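Local coordinates for protein endoglucanase E-5 (Thermobifida fusca, PDB 2CKS) that catalyses the endohydrolysis of beta-1,4-glucosidic linkages in cellulose, lichenin and cereal beta-glucans, here represented by its family 5 catalytic domain, at residues 77-82 with 116-121; 184-189 with 215-220; 279-284 with 290-295. One frame throughout, in Å; residues are numbered along the deposited sequence. Where two conformers were deposited one is given.

Contact 1. Residues 77-82 with 116-121; sequences GFTDRM and KTFFAE
Thr79 reaches across from helix 77-82 and divides its two branches between Phe118 and Glu121 of helix 116-121. Its methyl CG2 lies anti to the backbone N and stands over the flat of the Glu121 carboxylate, 3.6 Å from CD and nearly as close to both oxygens. The hydroxyl takes the other direction: OG1 meets the Phe118 ring at its edge, in plane, 3.8 Å from CD1, while its hydrogen bond goes back to the carbonyl of Pro75 in its own helix. Phe118 presents this edge because its CG is anti to the backbone N (chi1 170°), which swings the ring out toward the other helix. Met82, in one of two conformers, adds CG at the same ring, 4.2 Å from CE1. On its own helix, CD2 of Phe118 sits 4.0 Å above the centre of the Phe119 ring. Glu121 is extended, and its OE1 is gripped by Arg76 in a salt bridge and by His83 NE2; Arg76 also pairs with Asp80, probably easing the repulsion between the two carboxylates. The axes of the two segments approach to 11.2 Å and cross at -31°, as neighbouring outer helices of a (beta/alpha)8 barrel. Met82 and Phe118 both pack on Met64 of strand 59-65, and Phe118 also meets Trp100 of strand 95-101, ring planes about 30° apart.

Contact 2. Residues 184-189 with 215-220; sequences SGPAEI and LNALRE
The pyrrolidine ring of Pro186 and the side chain of Glu220 cross at about a right angle, and this crossing carries most of the contact. CG of Pro186 lies 3.6 Å from OE1 of Glu220 and also rests on the aliphatic CB and CG of that residue. Glu220 reaches across the ring because its CG is anti to the backbone N (chi1 -177°) and the chain beyond is extended. CG of Pro186 also touches the carbonyl oxygen of Ala217 at 3.5 Å, and CD faces the Ala217 methyl CB at 4.1 Å. The other carboxylate oxygen works through solvent: a water accepts from Ala187 N at 3.0 Å and donates to Glu220 OE2 at 2.9 Å, tying the Ala187 amide to helix 212-224. With an alanine at Pro186, the loss of CG and CD would probably open a gap beside Ala217 and allow the Glu220 chain to turn more freely. Behind the contact, Pro186 and Ile189 pack on Phe225, and Ala217 on Val180. Ile189 and Leu218 turn to Tyr201 and Phe203 of strand 199-206, while Leu215 and Arg219 meet helix 245-258, placing the contact on the outside of the barrel strands.

Contact 3. Residues 279-284 with 290-295; sequences PGTCAS and GSSLKA
Pro279 brings the one ring of this contact, and it is met at a corner: its CD lies 4.2 Å from CE of Lys294, whose chain crosses the ring at about a right angle. No aromatic or planar polar side chain of the two segments takes part; Thr281 also touches Trp288. CB of Ser292 sits against both Thr281 branches, 3.7 Å from OG1 and 3.8 Å from CG2, so a methylene fills the fork of the threonine. OG of Ser292 is turned between its backbone N and carbonyl carbon (chi1 68°), toward the carbonyls of Pro287 and Ser289, and Thr281 OG1 bonds to the carbonyl of Gln278. Lys294 bends at its last torsion (chi4 73°), which carries NZ to the carbonyls of Asp270, Arg272, Ala275 and Phe277. Ser292 with Gln278 and Lys294 with Val276 share backbone bonds, and Cys282, on the weakly bonded turn 281-284, is joined to Cys42 by a disulfide. The polar ends are thus satisfied by main-chain oxygens outside the two segments, and what meets across is mainly carbon, with the Thr281 hydroxyl against the Ser292 methylene. Several carbonyl dipoles around one ammonium would be expected to favour its charged form.

In the fold
All three contacts lie at the periphery of one (beta/alpha)8 barrel, away from Glu139 and Glu231, the probable proton donor and nucleophile, which bind a zinc ion in this crystal. Contacts 1 and 2 each join helices on the outside of the barrel, on opposite sides of the chain's centre, their own centres 32 Å apart. Contact 3 belongs to the C-terminal region after the last barrel strand, 262-265; its centre is 22 Å from that of the chain, farther than the 17 and 18 Å of the others. It comes closest to contact 1, nearest atoms about 10 Å apart, against about 19 Å to contact 2. None touches another, and along the chain they follow in series.

Contact 1. Residues 77-82 with 116-121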
loop_
_atom_site.group_PDB
_atom_site.type_symbol
_atom_site.label_atom_id
_atom_site.label_comp_id
_atom_site.label_asym_id
_atom_site.label_seq_id
_atom_site.Cartn_x
_atom_site.Cartn_y
_atom_site.Cartn_z
ATOM N N GLY A 77 -10.403 -10.358 -16.413
ATOM C CA GLY A 77 -11.285 -9.302 -15.944
ATOM C C GLY A 77 -10.630 -8.448 -14.864
ATOM O O GLY A 77 -10.750 -7.232 -14.875
ATOM N N PHE A 78 -9.938 -9.091 -13.937
ATOM C CA PHE A 78 -9.257 -8.358 -12.867
ATOM C C PHE A 78 -8.117 -7.512 -13.411
ATOM O O PHE A 78 -7.938 -6.378 -12.982
ATOM C CB PHE A 78 -8.764 -9.278 -11.750
ATOM C CG PHE A 78 -9.818 -9.622 -10.742
ATOM C CD1 PHE A 78 -10.072 -8.785 -9.659
ATOM C CD2 PHE A 78 -10.568 -10.778 -10.877
ATOM C CE1 PHE A 78 -11.061 -9.106 -8.734
ATOM C CE2 PHE A 78 -11.542 -11.105 -9.954
ATOM C CZ PHE A 78 -11.787 -10.270 -8.883
ATOM N N THR A 79 -7.366 -8.043 -14.370
ATOM C CA THR A 79 -6.273 -7.281 -14.962
ATOM C C THR A 79 -6.808 -6.047 -15.697
ATOM O O THR A 79 -6.260 -4.954 -15.564
ATOM C CB THR A 79 -5.468 -8.170 -15.917
ATOM O OG1 THR A 79 -4.968 -9.311 -15.212
ATOM C CG2 THR A 79 -4.215 -7.448 -16.431
ATOM N N ASP A 80 -7.890 -6.216 -16.453
ATOM C CA ASP A 80 -8.462 -5.103 -17.197
ATOM C C ASP A 80 -8.980 -4.025 -16.252
ATOM O O ASP A 80 -8.830 -2.840 -16.519
ATOM C CB ASP A 80 -9.576 -5.572 -18.138
ATOM C CG ASP A 80 -9.041 -6.241 -19.388
ATOM O OD1 ASP A 80 -7.866 -6.001 -19.755
ATOM O OD2 ASP A 80 -9.737 -7.022 -20.070
ATOM N N ARG A 81 -9.565 -4.426 -15.129
ATOM C CA ARG A 81 -10.022 -3.442 -14.157
ATOM C C ARG A 81 -8.843 -2.697 -13.510
ATOM O O ARG A 81 -8.930 -1.494 -13.239
ATOM C CB ARG A 81 -10.906 -4.099 -13.111
ATOM C CG ARG A 81 -11.390 -3.180 -12.010
ATOM C CD ARG A 81 -12.127 -1.938 -12.502
ATOM N NE ARG A 81 -12.864 -1.340 -11.397
ATOM C CZ ARG A 81 -13.316 -0.096 -11.359
ATOM N NH1 ARG A 81 -13.111 0.749 -12.361
ATOM N NH2 ARG A 81 -13.977 0.312 -10.286
ATOM N N MET A 82 -7.752 -3.409 -13.265
ATOM C CA MET A 82 -6.565 -2.782 -12.705
ATOM C C MET A 82 -5.991 -1.749 -13.675
ATOM O O MET A 82 -5.642 -0.653 -13.261
ATOM C CB MET A 82 -5.526 -3.830 -12.314
ATOM C CG MET A 82 -5.921 -4.658 -11.090
ATOM S SD MET A 82 -6.048 -3.742 -9.541
ATOM C CE MET A 82 -4.329 -3.630 -9.082
ATOM N N LYS A 116 4.089 -13.197 -12.066
ATOM C CA LYS A 116 4.940 -12.888 -13.206
ATOM C C LYS A 116 4.084 -12.512 -14.409
ATOM O O LYS A 116 4.398 -11.574 -15.117
ATOM C CB LYS A 116 5.840 -14.069 -13.568
ATOM C CG LYS A 116 6.933 -14.358 -12.580
ATOM C CD LYS A 116 7.830 -15.470 -13.121
ATOM C CE LYS A 116 9.001 -15.753 -12.219
ATOM N NZ LYS A 116 9.861 -16.825 -12.813
ATOM N N THR A 117 3.000 -13.245 -14.640
ATOM C CA THR A 117 2.107 -12.950 -15.753
ATOM C C THR A 117 1.445 -11.584 -15.599
ATOM O O THR A 117 1.428 -10.782 -16.528
ATOM C CB THR A 117 1.057 -14.044 -15.865
ATOM O OG1 THR A 117 1.714 -15.267 -16.209
ATOM C CG2 THR A 117 0.080 -13.793 -17.015
ATOM N N PHE A 118 0.921 -11.321 -14.414
ATOM C CA PHE A 118 0.212 -10.075 -14.150
ATOM C C PHE A 118 1.168 -8.885 -14.225
ATOM O O PHE A 118 0.896 -7.923 -14.923
ATOM C CB PHE A 118 -0.479 -10.134 -12.783
ATOM C CG PHE A 118 -1.049 -8.813 -12.319
ATOM C CD1 PHE A 118 -2.239 -8.326 -12.834
ATOM C CD2 PHE A 118 -0.400 -8.067 -11.342
ATOM C CE1 PHE A 118 -2.747 -7.109 -12.393
ATOM C CE2 PHE A 118 -0.912 -6.869 -10.905
ATOM C CZ PHE A 118 -2.068 -6.394 -11.416
ATOM N N PHE A 119 2.282 -8.959 -13.506
ATOM C CA PHE A 119 3.220 -7.836 -13.462
ATOM C C PHE A 119 3.897 -7.587 -14.810
ATOM O O PHE A 119 4.159 -6.446 -15.150
ATOM C CB PHE A 119 4.236 -7.999 -12.327
ATOM C CG PHE A 119 3.694 -7.610 -10.975
ATOM C CD1 PHE A 119 3.328 -6.298 -10.719
ATOM C CD2 PHE A 119 3.545 -8.547 -9.963
ATOM C CE1 PHE A 119 2.816 -5.935 -9.491
ATOM C CE2 PHE A 119 3.046 -8.182 -8.726
ATOM C CZ PHE A 119 2.685 -6.877 -8.492
ATOM N N ALA A 120 4.135 -8.629 -15.596
ATOM C CA ALA A 120 4.662 -8.430 -16.944
ATOM C C ALA A 120 3.692 -7.585 -17.759
ATOM O O ALA A 120 4.098 -6.660 -18.449
ATOM C CB ALA A 120 4.902 -9.750 -17.630
ATOM N N GLU A 121 2.402 -7.895 -17.674
ATOM C CA GLU A 121 1.404 -7.136 -18.421
ATOM C C GLU A 121 1.300 -5.688 -17.922
ATOM O O GLU A 121 1.264 -4.742 -18.718
ATOM C CB GLU A 121 0.033 -7.805 -18.373
ATOM C CG GLU A 121 -1.001 -6.953 -19.093
ATOM C CD GLU A 121 -2.290 -7.655 -19.447
ATOM O OE1 GLU A 121 -3.224 -6.922 -19.863
ATOM O OE2 GLU A 121 -2.383 -8.896 -19.317
#

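Contact 2. Residues 184-189 with 215-220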
loop_
_atom_site.group_PDB
_atom_site.type_symbol
_atom_site.label_atom_id
_atom_site.label_comp_id
_atom_site.label_asym_id
_atom_site.label_seq_id
_atom_site.Cartn_x
_atom_site.Cartn_y
_atom_site.Cartn_z
ATOM N N SER A 184 10.907 -11.516 15.263
ATOM C CA SER A 184 12.121 -10.966 14.663
ATOM C C SER A 184 12.017 -9.447 14.517
ATOM O O SER A 184 11.294 -8.794 15.267
ATOM C CB SER A 184 12.400 -11.636 13.313
ATOM O OG SER A 184 13.721 -11.345 12.875
ATOM N N GLY A 185 12.747 -8.877 13.565
ATOM C CA GLY A 185 12.755 -7.437 13.374
ATOM C C GLY A 185 13.460 -7.034 12.096
ATOM O O GLY A 185 13.930 -7.892 11.354
ATOM N N PRO A 186 13.534 -5.735 11.827
ATOM C CA PRO A 186 14.113 -5.245 10.568
ATOM C C PRO A 186 15.609 -5.494 10.385
ATOM O O PRO A 186 16.086 -5.447 9.256
ATOM C CB PRO A 186 13.814 -3.742 10.597
ATOM C CG PRO A 186 13.540 -3.416 12.026
ATOM C CD PRO A 186 13.021 -4.641 12.671
ATOM N N ALA A 187 16.343 -5.764 11.458
ATOM C CA ALA A 187 17.765 -6.068 11.321
ATOM C C ALA A 187 17.999 -7.276 10.409
ATOM O O ALA A 187 18.999 -7.349 9.712
ATOM C CB ALA A 187 18.400 -6.302 12.682
ATOM N N GLU A 188 17.060 -8.220 10.413
ATOM C CA GLU A 188 17.139 -9.393 9.552
ATOM C C GLU A 188 17.189 -9.007 8.075
ATOM O O GLU A 188 17.934 -9.588 7.295
ATOM C CB GLU A 188 15.929 -10.273 9.817
ATOM C CG GLU A 188 15.873 -11.547 9.021
ATOM C CD GLU A 188 14.881 -12.528 9.602
ATOM O OE1 GLU A 188 13.784 -12.093 10.046
ATOM O OE2 GLU A 188 15.208 -13.731 9.610
ATOM N N ILE A 189 16.389 -8.012 7.702
ATOM C CA ILE A 189 16.367 -7.510 6.327
ATOM C C ILE A 189 17.676 -6.812 5.977
ATOM O O ILE A 189 18.252 -7.036 4.915
ATOM C CB ILE A 189 15.173 -6.535 6.133
ATOM C CG1 ILE A 189 13.847 -7.273 6.331
ATOM C CG2 ILE A 189 15.235 -5.852 4.755
ATOM C CD1 ILE A 189 12.662 -6.340 6.641
ATOM N N LEU A 215 6.099 0.288 16.884
ATOM C CA LEU A 215 6.561 1.652 16.627
ATOM C C LEU A 215 8.093 1.713 16.615
ATOM O O LEU A 215 8.690 2.317 15.732
ATOM C CB LEU A 215 5.975 2.617 17.672
ATOM C CG LEU A 215 6.265 4.108 17.510
ATOM C CD1 LEU A 215 5.501 4.665 16.334
ATOM C CD2 LEU A 215 5.900 4.860 18.786
ATOM N N ASN A 216 8.718 1.074 17.593
ATOM C CA ASN A 216 10.177 0.999 17.653
ATOM C C ASN A 216 10.795 0.327 16.425
ATOM O O ASN A 216 11.814 0.793 15.907
ATOM C CB ASN A 216 10.636 0.273 18.926
ATOM C CG ASN A 216 10.425 1.104 20.194
ATOM O OD1 ASN A 216 10.240 2.305 20.133
ATOM N ND2 ASN A 216 10.455 0.448 21.343
ATOM N N ALA A 217 10.176 -0.755 15.958
ATOM C CA ALA A 217 10.664 -1.474 14.783
ATOM C C ALA A 217 10.595 -0.610 13.534
ATOM O O ALA A 217 11.472 -0.686 12.683
ATOM C CB ALA A 217 9.884 -2.766 14.582
ATOM N N LEU A 218 9.551 0.202 13.413
ATOM C CA LEU A 218 9.429 1.111 12.281
ATOM C C LEU A 218 10.536 2.174 12.304
ATOM O O LEU A 218 11.144 2.464 11.276
ATOM C CB LEU A 218 8.045 1.756 12.275
ATOM C CG LEU A 218 7.756 2.746 11.149
ATOM C CD1 LEU A 218 7.961 2.101 9.785
ATOM C CD2 LEU A 218 6.342 3.251 11.297
ATOM N N ARG A 219 10.793 2.740 13.479
ATOM C CA ARG A 219 11.899 3.682 13.662
ATOM C C ARG A 219 13.234 3.033 13.290
ATOM O O ARG A 219 14.032 3.603 12.542
ATOM C CB ARG A 219 11.961 4.157 15.120
ATOM C CG ARG A 219 11.730 5.629 15.307
ATOM C CD ARG A 219 12.020 6.143 16.715
ATOM N NE ARG A 219 10.800 6.400 17.497
ATOM C CZ ARG A 219 10.315 5.612 18.451
ATOM N NH1 ARG A 219 10.924 4.491 18.781
ATOM N NH2 ARG A 219 9.201 5.948 19.094
ATOM N N GLU A 220 13.455 1.828 13.805
ATOM C CA GLU A 220 14.673 1.072 13.538
ATOM C C GLU A 220 14.866 0.816 12.040
ATOM O O GLU A 220 15.939 1.037 11.499
ATOM C CB GLU A 220 14.623 -0.256 14.296
ATOM C CG GLU A 220 15.871 -1.104 14.162
ATOM C CD GLU A 220 15.761 -2.455 14.844
ATOM O OE1 GLU A 220 14.681 -2.783 15.402
ATOM O OE2 GLU A 220 16.771 -3.194 14.820
HETATM O O HOH W 1 15.753 -5.893 14.395
#

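Contact 3. Residues 279-284 with 290-295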
loop_
_atom_site.group_PDB
_atom_site.type_symbol
_atom_site.label_atom_id
_atom_site.label_comp_id
_atom_site.label_asym_id
_atom_site.label_seq_id
_atom_site.Cartn_x
_atom_site.Cartn_y
_atom_site.Cartn_z
ATOM N N PRO A 279 -21.550 1.811 5.897
ATOM C CA PRO A 279 -22.243 0.922 4.959
ATOM C C PRO A 279 -23.404 1.598 4.227
ATOM O O PRO A 279 -24.224 2.287 4.840
ATOM C CB PRO A 279 -22.737 -0.205 5.868
ATOM C CG PRO A 279 -21.685 -0.298 6.903
ATOM C CD PRO A 279 -21.260 1.132 7.169
ATOM N N GLY A 280 -23.462 1.394 2.916
ATOM C CA GLY A 280 -24.465 2.019 2.076
ATOM C C GLY A 280 -24.006 3.266 1.354
ATOM O O GLY A 280 -24.665 3.718 0.430
ATOM N N THR A 281 -22.887 3.840 1.785
ATOM C CA THR A 281 -22.396 5.068 1.195
ATOM C C THR A 281 -22.091 4.873 -0.273
ATOM O O THR A 281 -22.419 5.716 -1.099
ATOM C CB THR A 281 -21.122 5.534 1.905
ATOM O OG1 THR A 281 -21.403 5.803 3.281
ATOM C CG2 THR A 281 -20.644 6.869 1.325
ATOM N N CYS A 282 -21.446 3.763 -0.594
ATOM C CA CYS A 282 -21.022 3.523 -1.962
ATOM C C CYS A 282 -22.218 3.324 -2.883
ATOM O O CYS A 282 -22.259 3.880 -3.979
ATOM C CB CYS A 282 -20.048 2.354 -2.023
ATOM S SG CYS A 282 -18.557 2.694 -1.064
ATOM N N ALA A 283 -23.220 2.584 -2.423
ATOM C CA ALA A 283 -24.433 2.396 -3.211
ATOM C C ALA A 283 -25.161 3.716 -3.427
ATOM O O ALA A 283 -25.764 3.930 -4.483
ATOM C CB ALA A 283 -25.357 1.383 -2.551
ATOM N N SER A 284 -25.078 4.603 -2.439
ATOM C CA SER A 284 -25.743 5.897 -2.485
ATOM C C SER A 284 -24.977 6.939 -3.290
ATOM O O SER A 284 -25.494 8.033 -3.523
ATOM C CB SER A 284 -25.972 6.416 -1.068
ATOM O OG SER A 284 -26.879 5.578 -0.385
ATOM N N GLY A 290 -18.170 14.151 5.668
ATOM C CA GLY A 290 -19.222 14.507 6.597
ATOM C C GLY A 290 -19.849 13.314 7.293
ATOM O O GLY A 290 -19.153 12.465 7.844
ATOM N N SER A 291 -21.176 13.254 7.259
ATOM C CA SER A 291 -21.942 12.236 7.978
ATOM C C SER A 291 -21.757 10.801 7.469
ATOM O O SER A 291 -22.174 9.856 8.134
ATOM C CB SER A 291 -23.434 12.590 7.948
ATOM O OG SER A 291 -23.942 12.588 6.626
ATOM N N SER A 292 -21.142 10.641 6.302
ATOM C CA SER A 292 -20.870 9.310 5.766
ATOM C C SER A 292 -19.574 8.710 6.303
ATOM O O SER A 292 -19.284 7.557 6.026
ATOM C CB SER A 292 -20.792 9.358 4.242
ATOM O OG SER A 292 -19.646 10.081 3.839
ATOM N N LEU A 293 -18.786 9.487 7.046
ATOM C CA LEU A 293 -17.506 8.996 7.562
ATOM C C LEU A 293 -17.603 8.362 8.929
ATOM O O LEU A 293 -18.186 8.939 9.862
ATOM C CB LEU A 293 -16.486 10.128 7.646
ATOM C CG LEU A 293 -16.239 10.901 6.358
ATOM C CD1 LEU A 293 -15.197 11.979 6.613
ATOM C CD2 LEU A 293 -15.815 9.984 5.229
ATOM N N LYS A 294 -16.984 7.195 9.062
ATOM C CA LYS A 294 -16.731 6.610 10.370
ATOM C C LYS A 294 -15.693 7.485 11.073
ATOM O O LYS A 294 -15.068 8.349 10.452
ATOM C CB LYS A 294 -16.206 5.178 10.238
ATOM C CG LYS A 294 -17.177 4.195 9.583
ATOM C CD LYS A 294 -16.960 2.781 10.091
ATOM C CE LYS A 294 -17.730 1.738 9.291
ATOM N NZ LYS A 294 -17.137 1.478 7.918
ATOM N N ALA A 295 -15.504 7.259 12.366
ATOM C CA ALA A 295 -14.538 8.033 13.146
ATOM C C ALA A 295 -13.130 7.981 12.544
ATOM O O ALA A 295 -12.458 9.006 12.436
ATOM C CB ALA A 295 -14.520 7.536 14.569
#